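Side-chain contacts in sugar phosphate isomerase/epimerase (Parabacteroides distasonis, PDB 3OBE), which probably acts as an isomerase or epimerase on sugar phosphates or related sugars, with a xylose isomerase-like TIM barrel: residues 10-15 with 19-24; 23-28 with 43-48; 28-33 with 289-294; 249-254 with 296-301. All blocks are in the same frame, centred on the assembly; numbering follows the deposited sequence. Where two conformers were deposited one is given.

Contact 1: 10-15 with 19-24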
loop_
_atom_site.group_PDB
_atom_site.type_symbol
_atom_site.label_atom_id
_atom_site.label_comp_id
_atom_site.label_asym_id
_atom_site.label_seq_id
_atom_site.Cartn_x
_atom_site.Cartn_y
_atom_site.Cartn_z
ATOM N N ALA A 10 -6.948 -10.492 22.204
ATOM C CA ALA A 10 -6.968 -11.076 20.867
ATOM C C ALA A 10 -8.366 -11.648 20.672
ATOM O O ALA A 10 -8.978 -12.167 21.614
ATOM C CB ALA A 10 -5.917 -12.159 20.717
ATOM N N THR A 11 -8.882 -11.542 19.455
ATOM C CA THR A 11 -10.250 -11.967 19.176
ATOM C C THR A 11 -10.327 -13.483 18.839
ATOM O O THR A 11 -11.381 -14.114 19.039
ATOM C CB THR A 11 -10.878 -11.062 18.072
ATOM O OG1 THR A 11 -10.134 -11.193 16.862
ATOM C CG2 THR A 11 -10.861 -9.571 18.500
ATOM N N ASP A 12 -9.213 -14.072 18.381
ATOM C CA ASP A 12 -9.138 -15.531 18.055
ATOM C C ASP A 12 -8.640 -16.462 19.188
ATOM O O ASP A 12 -8.557 -17.683 18.988
ATOM C CB ASP A 12 -8.248 -15.766 16.823
ATOM C CG ASP A 12 -6.778 -15.416 17.086
ATOM O OD1 ASP A 12 -6.540 -14.347 17.714
ATOM O OD2 ASP A 12 -5.884 -16.196 16.665
ATOM N N ALA A 13 -8.310 -15.898 20.357
ATOM C CA ALA A 13 -7.920 -16.695 21.526
ATOM C C ALA A 13 -8.314 -15.971 22.810
ATOM O O ALA A 13 -8.186 -14.735 22.896
ATOM C CB ALA A 13 -6.411 -16.972 21.509
ATOM N N VAL A 14 -8.794 -16.742 23.796
ATOM C CA VAL A 14 -9.258 -16.181 25.069
ATOM C C VAL A 14 -8.103 -15.798 26.013
ATOM O O VAL A 14 -8.282 -14.931 26.903
ATOM C CB VAL A 14 -10.283 -17.122 25.797
ATOM C CG1 VAL A 14 -11.542 -17.264 24.967
ATOM C CG2 VAL A 14 -9.676 -18.515 26.103
ATOM N N SER A 15 -6.921 -16.400 25.821
ATOM C CA SER A 15 -5.789 -16.195 26.759
ATOM C C SER A 15 -5.364 -14.727 26.898
ATOM O O SER A 15 -5.223 -14.047 25.873
ATOM C CB SER A 15 -4.568 -16.998 26.273
ATOM O OG SER A 15 -3.386 -16.538 26.862
ATOM N N ALA A 19 -1.084 -12.036 22.013
ATOM C CA ALA A 19 -1.005 -10.786 21.234
ATOM C C ALA A 19 -2.016 -10.790 20.126
ATOM O O ALA A 19 -2.270 -11.829 19.464
ATOM C CB ALA A 19 0.380 -10.595 20.657
ATOM N N GLY A 20 -2.594 -9.615 19.866
ATOM C CA GLY A 20 -3.401 -9.486 18.652
ATOM C C GLY A 20 -2.545 -9.747 17.451
ATOM O O GLY A 20 -1.360 -9.420 17.439
ATOM N N LYS A 21 -3.139 -10.289 16.397
ATOM C CA LYS A 21 -2.474 -10.387 15.108
ATOM C C LYS A 21 -2.216 -8.993 14.569
ATOM O O LYS A 21 -3.051 -8.105 14.709
ATOM C CB LYS A 21 -3.358 -11.129 14.108
ATOM C CG LYS A 21 -3.608 -12.533 14.438
ATOM C CD LYS A 21 -4.309 -13.264 13.251
ATOM C CE LYS A 21 -4.918 -14.551 13.706
ATOM N NZ LYS A 21 -5.593 -15.230 12.562
ATOM N N LYS A 22 -1.066 -8.807 13.947
ATOM C CA LYS A 22 -0.739 -7.514 13.381
ATOM C C LYS A 22 -1.478 -7.412 12.048
ATOM O O LYS A 22 -1.450 -8.327 11.198
ATOM C CB LYS A 22 0.776 -7.327 13.215
ATOM C CG LYS A 22 1.596 -7.452 14.499
ATOM C CD LYS A 22 1.338 -6.313 15.522
ATOM C CE LYS A 22 1.945 -6.608 16.923
ATOM N NZ LYS A 22 0.977 -7.272 17.922
HETATM N N MSE A 23 -2.181 -6.322 11.888
HETATM C CA MSE A 23 -3.096 -6.184 10.769
HETATM C C MSE A 23 -3.277 -4.713 10.426
HETATM O O MSE A 23 -3.630 -3.893 11.279
HETATM C CB MSE A 23 -4.458 -6.819 11.122
HETATM C CG MSE A 23 -5.489 -6.594 10.110
HETATM SE SE MSE A 23 -7.081 -7.604 10.754
HETATM C CE MSE A 23 -7.632 -6.473 11.984
ATOM N N GLY A 24 -3.026 -4.367 9.164
ATOM C CA GLY A 24 -3.182 -2.990 8.746
ATOM C C GLY A 24 -4.419 -2.679 7.933
ATOM O O GLY A 24 -5.068 -3.574 7.350
HETATM O O HOH W 1 -6.061 -17.474 14.258
HETATM O O HOH W 2 -5.835 -11.060 17.079
#
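Ala10 and Gly20 bring the two arms of this N-terminal loop closest, their CA atoms 4.5 Å apart. This is the packed part: the methyl CB of Ala10 sits 3.9 Å from Ala19 O and also meets Gly20 CA, while Thr18, in the bend between the arms, touches the same methyl. Asp12 and Lys21 make the looser, wetter part. Asp12 is exposed to solvent; chi1 of 66° tucks its CG over the backbone, between N and C, and so turns the carboxylate toward 19-24. There OD2 reaches the aliphatic CE of Lys21 at 3.5 Å, whereas its distance to Lys21 NZ, 4.2 Å, is too long for a salt bridge. Water fills in. One molecule accepts from Lys21 NZ at 2.9 Å and probably donates to Asp12 OD2; a second accepts from Lys21 N and reaches Asp12 OD1 only weakly. The ammonium, carried on an extended chain, shares its N-H groups among Val304 O, the carbonyls of Leu298 and Gln299, where helix 287-300 ends, and the first water. Lys21 therefore ties the loop to the C-terminal end of that helix, and Asp12 probably adds a water-mediated, partly screened electrostatic pull.

Contact 2: 23-28 with 43-48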
loop_
_atom_site.group_PDB
_atom_site.type_symbol
_atom_site.label_atom_id
_atom_site.label_comp_id
_atom_site.label_asym_id
_atom_site.label_seq_id
_atom_site.Cartn_x
_atom_site.Cartn_y
_atom_site.Cartn_z
HETATM N N MSE A 23 -2.181 -6.322 11.888
HETATM C CA MSE A 23 -3.096 -6.184 10.769
HETATM C C MSE A 23 -3.277 -4.713 10.426
HETATM O O MSE A 23 -3.630 -3.893 11.279
HETATM C CB MSE A 23 -4.458 -6.819 11.122
HETATM C CG MSE A 23 -5.489 -6.594 10.110
HETATM SE SE MSE A 23 -7.081 -7.604 10.754
HETATM C CE MSE A 23 -7.632 -6.473 11.984
ATOM N N GLY A 24 -3.026 -4.367 9.164
ATOM C CA GLY A 24 -3.182 -2.990 8.746
ATOM C C GLY A 24 -4.419 -2.679 7.933
ATOM O O GLY A 24 -5.068 -3.574 7.350
ATOM N N LEU A 25 -4.710 -1.387 7.878
ATOM C CA LEU A 25 -5.828 -0.861 7.085
ATOM C C LEU A 25 -5.377 0.374 6.358
ATOM O O LEU A 25 -4.819 1.291 6.988
ATOM C CB LEU A 25 -7.014 -0.449 8.010
ATOM C CG LEU A 25 -8.227 0.161 7.276
ATOM C CD1 LEU A 25 -8.941 -0.870 6.409
ATOM C CD2 LEU A 25 -9.233 0.776 8.238
ATOM N N GLN A 26 -5.680 0.452 5.059
ATOM C CA GLN A 26 -5.572 1.709 4.318
ATOM C C GLN A 26 -6.807 2.550 4.603
ATOM O O GLN A 26 -7.925 2.169 4.297
ATOM C CB GLN A 26 -5.383 1.440 2.826
ATOM C CG GLN A 26 -5.628 2.622 1.874
ATOM C CD GLN A 26 -4.853 3.888 2.231
ATOM O OE1 GLN A 26 -5.449 4.875 2.645
ATOM N NE2 GLN A 26 -3.518 3.855 2.094
ATOM N N THR A 27 -6.620 3.694 5.250
ATOM C CA THR A 27 -7.724 4.427 5.773
ATOM C C THR A 27 -8.625 5.136 4.734
ATOM O O THR A 27 -9.764 5.582 5.053
ATOM C CB THR A 27 -7.231 5.503 6.774
ATOM O OG1 THR A 27 -6.372 6.416 6.103
ATOM C CG2 THR A 27 -6.540 4.833 8.029
ATOM N N TYR A 28 -8.127 5.226 3.508
ATOM C CA TYR A 28 -8.939 5.671 2.406
ATOM C C TYR A 28 -10.208 4.796 2.272
ATOM O O TYR A 28 -11.244 5.282 1.826
ATOM C CB TYR A 28 -8.133 5.636 1.135
ATOM C CG TYR A 28 -8.824 6.286 -0.045
ATOM C CD1 TYR A 28 -9.001 7.658 -0.102
ATOM C CD2 TYR A 28 -9.326 5.488 -1.084
ATOM C CE1 TYR A 28 -9.632 8.249 -1.191
ATOM C CE2 TYR A 28 -9.963 6.073 -2.168
ATOM C CZ TYR A 28 -10.116 7.429 -2.203
ATOM O OH TYR A 28 -10.732 7.997 -3.293
ATOM N N ASN A 43 -10.890 4.085 17.766
ATOM C CA ASN A 43 -11.184 3.113 18.802
ATOM C C ASN A 43 -11.891 1.890 18.225
ATOM O O ASN A 43 -11.596 0.739 18.556
ATOM C CB ASN A 43 -12.048 3.765 19.886
ATOM C CG ASN A 43 -12.261 2.863 21.061
ATOM O OD1 ASN A 43 -11.330 2.580 21.812
ATOM N ND2 ASN A 43 -13.490 2.407 21.241
ATOM N N ARG A 44 -12.839 2.146 17.342
ATOM C CA ARG A 44 -13.528 1.065 16.641
ATOM C C ARG A 44 -12.562 0.148 15.868
ATOM O O ARG A 44 -12.677 -1.101 15.899
ATOM C CB ARG A 44 -14.529 1.707 15.677
ATOM C CG ARG A 44 -15.710 0.878 15.448
ATOM C CD ARG A 44 -16.901 1.672 14.873
ATOM N NE ARG A 44 -17.701 0.744 14.106
ATOM C CZ ARG A 44 -18.714 1.096 13.321
ATOM N NH1 ARG A 44 -19.049 2.371 13.182
ATOM N NH2 ARG A 44 -19.398 0.160 12.688
ATOM N N LEU A 45 -11.636 0.768 15.146
ATOM C CA LEU A 45 -10.641 0.005 14.401
ATOM C C LEU A 45 -9.784 -0.853 15.358
ATOM O O LEU A 45 -9.546 -2.053 15.096
ATOM C CB LEU A 45 -9.801 0.927 13.583
ATOM C CG LEU A 45 -10.537 1.656 12.460
ATOM C CD1 LEU A 45 -9.560 2.543 11.723
ATOM C CD2 LEU A 45 -11.169 0.608 11.460
ATOM N N ALA A 46 -9.353 -0.240 16.459
ATOM C CA ALA A 46 -8.580 -0.971 17.478
ATOM C C ALA A 46 -9.374 -2.125 18.048
ATOM O O ALA A 46 -8.848 -3.242 18.163
ATOM C CB ALA A 46 -8.027 -0.019 18.602
ATOM N N LYS A 47 -10.650 -1.892 18.348
ATOM C CA LYS A 47 -11.527 -2.961 18.876
ATOM C C LYS A 47 -11.682 -4.136 17.879
ATOM O O LYS A 47 -11.761 -5.318 18.246
ATOM C CB LYS A 47 -12.890 -2.369 19.267
ATOM N N ALA A 48 -11.676 -3.832 16.593
ATOM C CA ALA A 48 -11.770 -4.890 15.558
ATOM C C ALA A 48 -10.489 -5.674 15.341
ATOM O O ALA A 48 -10.493 -6.719 14.670
ATOM C CB ALA A 48 -12.220 -4.303 14.222
#
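Leu25 and Leu45 meet through their methyl groups. CD2 of Leu25 touches CD2 of Leu45 at 3.8 Å and comes almost as near to Leu45 CD1, so a single methyl from the strand fits against the fork of the helical leucine. The two side chains cross at about a right angle. Leu25 has CG anti to its backbone N (chi1 178°), which stretches the chain out from the strand across the 8.8 Å between Leu25 CA and Leu45 CA. Nearer the start of the strand Met23, modelled as selenomethionine, bends at chi3 (78°) and lays its terminal CE 3.9 Å from Ala48 O, a contact with the polar backbone rather than with the alanine methyl. Strand 24-26, helix 38-48 and strand 52-55 form a beta-alpha-beta crossover of the TIM barrel, and these leucines fill the layer between the parallel strands and the helix outside them. Val276 packs on Leu25, and Phe288 and Val291 of helix 287-300 on Leu45; Ala295 and Tyr274 touch Met23. The strand itself is held by backbone bonds from Leu25 to Asp52 and Glu54 and from Gly24 to Val276. Where it ends, Gln26 OE1 receives Tyr28 N on a lone pair in the carbonyl plane at 2.8 Å (N-H...O 163°), while Gln26 NE2 turns to Glu54 OE1 and Ile55 O.

Contact 3: 28-33 with 289-294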
loop_
_atom_site.group_PDB
_atom_site.type_symbol
_atom_site.label_atom_id
_atom_site.label_comp_id
_atom_site.label_asym_id
_atom_site.label_seq_id
_atom_site.Cartn_x
_atom_site.Cartn_y
_atom_site.Cartn_z
ATOM N N TYR A 28 -8.127 5.226 3.508
ATOM C CA TYR A 28 -8.939 5.671 2.406
ATOM C C TYR A 28 -10.208 4.796 2.272
ATOM O O TYR A 28 -11.244 5.282 1.826
ATOM C CB TYR A 28 -8.133 5.636 1.135
ATOM C CG TYR A 28 -8.824 6.286 -0.045
ATOM C CD1 TYR A 28 -9.001 7.658 -0.102
ATOM C CD2 TYR A 28 -9.326 5.488 -1.084
ATOM C CE1 TYR A 28 -9.632 8.249 -1.191
ATOM C CE2 TYR A 28 -9.963 6.073 -2.168
ATOM C CZ TYR A 28 -10.116 7.429 -2.203
ATOM O OH TYR A 28 -10.732 7.997 -3.293
ATOM N N SER A 29 -10.135 3.557 2.762
ATOM C CA SER A 29 -11.296 2.652 2.785
ATOM C C SER A 29 -12.512 3.220 3.486
ATOM O O SER A 29 -13.617 2.822 3.159
ATOM C CB SER A 29 -10.943 1.333 3.501
ATOM O OG SER A 29 -9.840 0.709 2.867
ATOM N N LEU A 30 -12.316 4.100 4.470
ATOM C CA LEU A 30 -13.399 4.515 5.339
ATOM C C LEU A 30 -13.955 5.862 4.895
ATOM O O LEU A 30 -15.033 6.254 5.324
ATOM C CB LEU A 30 -12.895 4.610 6.770
ATOM C CG LEU A 30 -12.612 3.243 7.389
ATOM C CD1 LEU A 30 -11.920 3.407 8.754
ATOM C CD2 LEU A 30 -13.981 2.513 7.586
ATOM N N GLY A 31 -13.197 6.534 4.017
ATOM C CA GLY A 31 -13.355 7.960 3.696
ATOM C C GLY A 31 -13.813 8.812 4.842
ATOM O O GLY A 31 -13.178 8.888 5.937
ATOM N N GLN A 32 -14.996 9.379 4.642
ATOM C CA GLN A 32 -15.531 10.363 5.561
ATOM C C GLN A 32 -16.019 9.709 6.839
ATOM O O GLN A 32 -16.187 10.392 7.834
ATOM C CB GLN A 32 -16.648 11.191 4.874
ATOM C CG GLN A 32 -16.088 12.179 3.856
ATOM C CD GLN A 32 -15.238 13.267 4.516
ATOM O OE1 GLN A 32 -15.555 13.754 5.615
ATOM N NE2 GLN A 32 -14.136 13.626 3.867
ATOM N N GLU A 33 -16.229 8.382 6.836
ATOM C CA GLU A 33 -16.782 7.758 8.046
ATOM C C GLU A 33 -15.796 7.850 9.201
ATOM O O GLU A 33 -16.221 7.976 10.354
ATOM C CB GLU A 33 -17.160 6.297 7.835
ATOM C CG GLU A 33 -18.195 6.105 6.780
ATOM C CD GLU A 33 -18.566 4.652 6.534
ATOM O OE1 GLU A 33 -18.439 3.811 7.476
ATOM O OE2 GLU A 33 -19.033 4.391 5.393
ATOM N N GLU A 289 -18.639 -1.285 8.411
ATOM C CA GLU A 289 -19.087 -2.675 8.434
ATOM C C GLU A 289 -18.170 -3.586 7.678
ATOM O O GLU A 289 -17.765 -4.626 8.179
ATOM C CB GLU A 289 -20.513 -2.812 7.921
ATOM C CG GLU A 289 -20.963 -4.294 7.996
ATOM C CD GLU A 289 -22.316 -4.573 7.424
ATOM O OE1 GLU A 289 -23.024 -3.618 7.038
ATOM O OE2 GLU A 289 -22.629 -5.804 7.316
ATOM N N GLY A 290 -17.822 -3.192 6.465
ATOM C CA GLY A 290 -16.958 -4.022 5.598
ATOM C C GLY A 290 -15.571 -4.176 6.178
ATOM O O GLY A 290 -15.011 -5.270 6.183
ATOM N N VAL A 291 -15.098 -3.102 6.798
ATOM C CA VAL A 291 -13.781 -3.100 7.433
ATOM C C VAL A 291 -13.783 -3.987 8.689
ATOM O O VAL A 291 -12.863 -4.751 8.922
ATOM C CB VAL A 291 -13.355 -1.631 7.719
ATOM C CG1 VAL A 291 -12.303 -1.577 8.751
ATOM C CG2 VAL A 291 -12.949 -0.956 6.362
ATOM N N GLU A 292 -14.849 -3.917 9.464
ATOM C CA GLU A 292 -14.983 -4.749 10.668
ATOM C C GLU A 292 -15.124 -6.240 10.336
ATOM O O GLU A 292 -14.469 -7.069 10.968
ATOM C CB GLU A 292 -16.167 -4.259 11.470
ATOM C CG GLU A 292 -15.855 -2.961 12.164
ATOM C CD GLU A 292 -16.996 -2.417 12.971
ATOM O OE1 GLU A 292 -18.181 -2.547 12.542
ATOM O OE2 GLU A 292 -16.709 -1.859 14.057
ATOM N N LYS A 293 -15.946 -6.555 9.355
ATOM C CA LYS A 293 -16.163 -7.926 8.915
ATOM C C LYS A 293 -14.910 -8.518 8.264
ATOM O O LYS A 293 -14.626 -9.710 8.440
ATOM C CB LYS A 293 -17.375 -8.038 7.997
ATOM C CG LYS A 293 -18.671 -7.969 8.853
ATOM C CD LYS A 293 -19.914 -8.133 8.090
ATOM C CE LYS A 293 -21.034 -8.392 9.115
ATOM N NZ LYS A 293 -22.272 -7.817 8.743
ATOM N N SER A 294 -14.137 -7.691 7.579
ATOM C CA SER A 294 -12.831 -8.082 7.011
ATOM C C SER A 294 -11.886 -8.453 8.123
ATOM O O SER A 294 -11.226 -9.528 8.094
ATOM C CB SER A 294 -12.254 -6.984 6.117
ATOM O OG SER A 294 -13.119 -6.740 5.015
#
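Ser29 and Val291 mark the closest backbone approach, their CA atoms 7.8 Å apart: a short 3-10 turn after strand 24-26 faces the side of helix 287-300. Gly31, with a positive phi (33°), stands at the N-cap of helix 32-35. Between the backbones Val291 projects a methyl: chi1 of 160° sends CG1 away from the backbone N and leaves CG2 to face 28-33. CG2 touches Leu30 CD2 at 3.8 Å and, more loosely, Ser29 CB at 4.2 Å; the side chains of Leu30 and Val291 cross nearly perpendicularly. Leu45 of helix 38-48 also packs on Leu30, extending the apolar layer under the TIM barrel helices. Ser29 OG takes no part in the apolar touch, being bonded to Gln26 O and Leu278 N. On the helix, Gly290 O is gripped from opposite faces of its plane by Ser294 N at 2.9 Å and Ser294 OG at 2.7 Å. The touch across the segments is thus apolar, with polar bonds beside it: Glu33 OE1 accepts from Phe288 N and OE2 from Gln287 N, and since these amides open helix 287-300, a negative carboxylate there would probably interact favourably with the helix dipole.

Contact 4: 249-254 with 296-301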
loop_
_atom_site.group_PDB
_atom_site.type_symbol
_atom_site.label_atom_id
_atom_site.label_comp_id
_atom_site.label_asym_id
_atom_site.label_seq_id
_atom_site.Cartn_x
_atom_site.Cartn_y
_atom_site.Cartn_z
ATOM N N TRP A 249 -15.393 -6.895 -1.807
ATOM C CA TRP A 249 -15.725 -5.969 -0.696
ATOM C C TRP A 249 -15.141 -6.574 0.581
ATOM O O TRP A 249 -13.937 -6.456 0.852
ATOM C CB TRP A 249 -17.217 -5.655 -0.668
ATOM C CG TRP A 249 -17.474 -4.365 0.117
ATOM C CD1 TRP A 249 -16.975 -3.118 -0.180
ATOM C CD2 TRP A 249 -18.282 -4.207 1.289
ATOM N NE1 TRP A 249 -17.399 -2.199 0.755
ATOM C CE2 TRP A 249 -18.204 -2.839 1.665
ATOM C CE3 TRP A 249 -19.074 -5.077 2.069
ATOM C CZ2 TRP A 249 -18.867 -2.343 2.784
ATOM C CZ3 TRP A 249 -19.743 -4.576 3.151
ATOM C CH2 TRP A 249 -19.621 -3.218 3.514
ATOM N N ILE A 250 -15.943 -7.287 1.341
ATOM C CA ILE A 250 -15.435 -7.896 2.572
ATOM C C ILE A 250 -14.389 -8.951 2.250
ATOM O O ILE A 250 -14.583 -9.801 1.385
ATOM C CB ILE A 250 -16.523 -8.514 3.408
ATOM C CG1 ILE A 250 -17.381 -7.443 4.059
ATOM C CG2 ILE A 250 -15.949 -9.395 4.577
ATOM C CD1 ILE A 250 -18.782 -7.969 4.486
ATOM N N ILE A 251 -13.250 -8.865 2.928
ATOM C CA ILE A 251 -12.182 -9.819 2.692
ATOM C C ILE A 251 -12.644 -11.242 2.969
ATOM O O ILE A 251 -13.173 -11.564 4.064
ATOM C CB ILE A 251 -10.918 -9.493 3.514
ATOM C CG1 ILE A 251 -10.454 -8.059 3.276
ATOM C CG2 ILE A 251 -9.816 -10.534 3.293
ATOM C CD1 ILE A 251 -10.095 -7.672 1.805
ATOM N N GLY A 252 -12.475 -12.095 1.945
ATOM C CA GLY A 252 -12.831 -13.506 2.026
ATOM C C GLY A 252 -14.292 -13.872 1.782
ATOM O O GLY A 252 -14.704 -15.027 2.035
ATOM N N ASP A 253 -15.078 -12.920 1.273
ATOM C CA ASP A 253 -16.531 -13.068 1.105
ATOM C C ASP A 253 -16.954 -13.394 -0.355
ATOM O O ASP A 253 -18.123 -13.676 -0.602
ATOM C CB ASP A 253 -17.214 -11.783 1.630
ATOM C CG ASP A 253 -18.718 -11.923 1.853
ATOM O OD1 ASP A 253 -19.164 -13.005 2.278
ATOM O OD2 ASP A 253 -19.461 -10.924 1.684
ATOM N N SER A 254 -16.001 -13.473 -1.290
ATOM C CA SER A 254 -16.337 -13.620 -2.727
ATOM C C SER A 254 -15.873 -14.992 -3.236
ATOM O O SER A 254 -15.337 -15.785 -2.462
ATOM C CB SER A 254 -15.745 -12.518 -3.564
ATOM O OG SER A 254 -14.390 -12.740 -3.910
ATOM N N ALA A 296 -12.747 -9.433 11.084
ATOM C CA ALA A 296 -13.240 -10.653 11.737
ATOM C C ALA A 296 -12.745 -11.921 10.983
ATOM O O ALA A 296 -12.336 -12.927 11.616
ATOM C CB ALA A 296 -14.807 -10.624 11.888
ATOM N N TYR A 297 -12.715 -11.857 9.668
ATOM C CA TYR A 297 -12.221 -12.973 8.847
ATOM C C TYR A 297 -10.743 -13.223 9.090
ATOM O O TYR A 297 -10.299 -14.365 9.286
ATOM C CB TYR A 297 -12.452 -12.646 7.377
ATOM C CG TYR A 297 -11.837 -13.617 6.383
ATOM C CD1 TYR A 297 -12.436 -14.832 6.082
ATOM C CD2 TYR A 297 -10.649 -13.281 5.740
ATOM C CE1 TYR A 297 -11.871 -15.673 5.169
ATOM C CE2 TYR A 297 -10.108 -14.102 4.806
ATOM C CZ TYR A 297 -10.706 -15.293 4.529
ATOM O OH TYR A 297 -10.126 -16.116 3.571
ATOM N N LEU A 298 -9.972 -12.156 9.091
ATOM C CA LEU A 298 -8.515 -12.295 9.168
ATOM C C LEU A 298 -8.119 -12.729 10.578
ATOM O O LEU A 298 -7.183 -13.518 10.758
ATOM C CB LEU A 298 -7.840 -10.992 8.804
ATOM C CG LEU A 298 -7.975 -10.585 7.325
ATOM C CD1 LEU A 298 -7.388 -9.184 7.125
ATOM C CD2 LEU A 298 -7.296 -11.636 6.355
ATOM N N GLN A 299 -8.823 -12.200 11.572
ATOM C CA GLN A 299 -8.526 -12.535 12.934
ATOM C C GLN A 299 -8.853 -14.009 13.191
ATOM O O GLN A 299 -8.117 -14.663 13.933
ATOM C CB GLN A 299 -9.299 -11.657 13.903
ATOM C CG GLN A 299 -8.884 -10.194 13.814
ATOM C CD GLN A 299 -7.713 -9.841 14.699
ATOM O OE1 GLN A 299 -6.629 -9.428 14.224
ATOM N NE2 GLN A 299 -7.927 -9.961 15.977
ATOM N N ALA A 300 -9.944 -14.532 12.613
ATOM C CA ALA A 300 -10.343 -15.939 12.846
ATOM C C ALA A 300 -9.595 -16.920 11.929
ATOM O O ALA A 300 -9.598 -18.114 12.189
ATOM C CB ALA A 300 -11.855 -16.092 12.645
ATOM N N ALA A 301 -8.996 -16.422 10.855
ATOM C CA ALA A 301 -8.401 -17.297 9.832
ATOM C C ALA A 301 -7.147 -17.952 10.427
ATOM O O ALA A 301 -6.236 -17.265 10.828
ATOM C CB ALA A 301 -8.031 -16.487 8.640
#
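With chi1 at 172°, Tyr297 points its phenol away from its own backbone N, which swings it off the helix and stands its ring against the turn at 250-253. In the turn, Ile251 has its CG2 branch directed away from its own backbone N, and that methyl meets the CD2-CE2 side of the ring, with CG2 3.8 Å from Tyr297 CD2. The backbone does the rest. Ile251 O hangs over the ring face near its root, 3.4 Å from Tyr297 CG, and Gly252 CA lies over the same face farther out, above the phenolic end. The latter is a CH-pi contact: CA stands 3.9 Å from the ring centroid and 16° off the ring normal. The carbonyl oxygen sits 3.3 Å above the ring plane, with no hydrogen bond between them.

The turn is type II, running from Ile250 to Asp253 and closed by Asp253 N to Ile250 O at 3.2 Å. Gly252 occupies its third position with positive phi (83°), and its lack of a side chain lets the ring come this close. In the TIM barrel this loop follows strand 240-245 and leads to helix 259-269, so the contact pins it against the C-terminal half of helix 287-300. A second apolar touch joins Ile251 CG2 to Leu298 CD2 at 4.1 Å; Phe259 packs on both Ile251 and Tyr297, while Val276 touches both Ile251 and Leu298. Asp247 OD2 accepts Gly252 N, on the same peptide as the Ile251 O over the ring, and Ser294 OG accepts Ile251 N.

Helix 287-300 is the common thread. Contacts 3 and 4 both use it, their centres about 13 Å apart, and Gly290 CA packs on Ile250 CG1 across them at 3.8 Å. Contacts 2 and 3 are nearest neighbours, with centres about 8 Å apart; Leu25 CD2 packs on Leu30 CD1, and a salt bridge joins Arg44 NE to Glu292 OE2 at 2.8 Å. Contact 1 leads along the chain into contact 2 through Met23, and reaches contact 4 where Thr11 OG1 pairs with Gln299 NE2 at 2.7 Å. An ethanol, probably from the crystallisation liquor, lies about 5 Å from the side chain of Met23, and ethanol is also about 6 Å from that of Ser29.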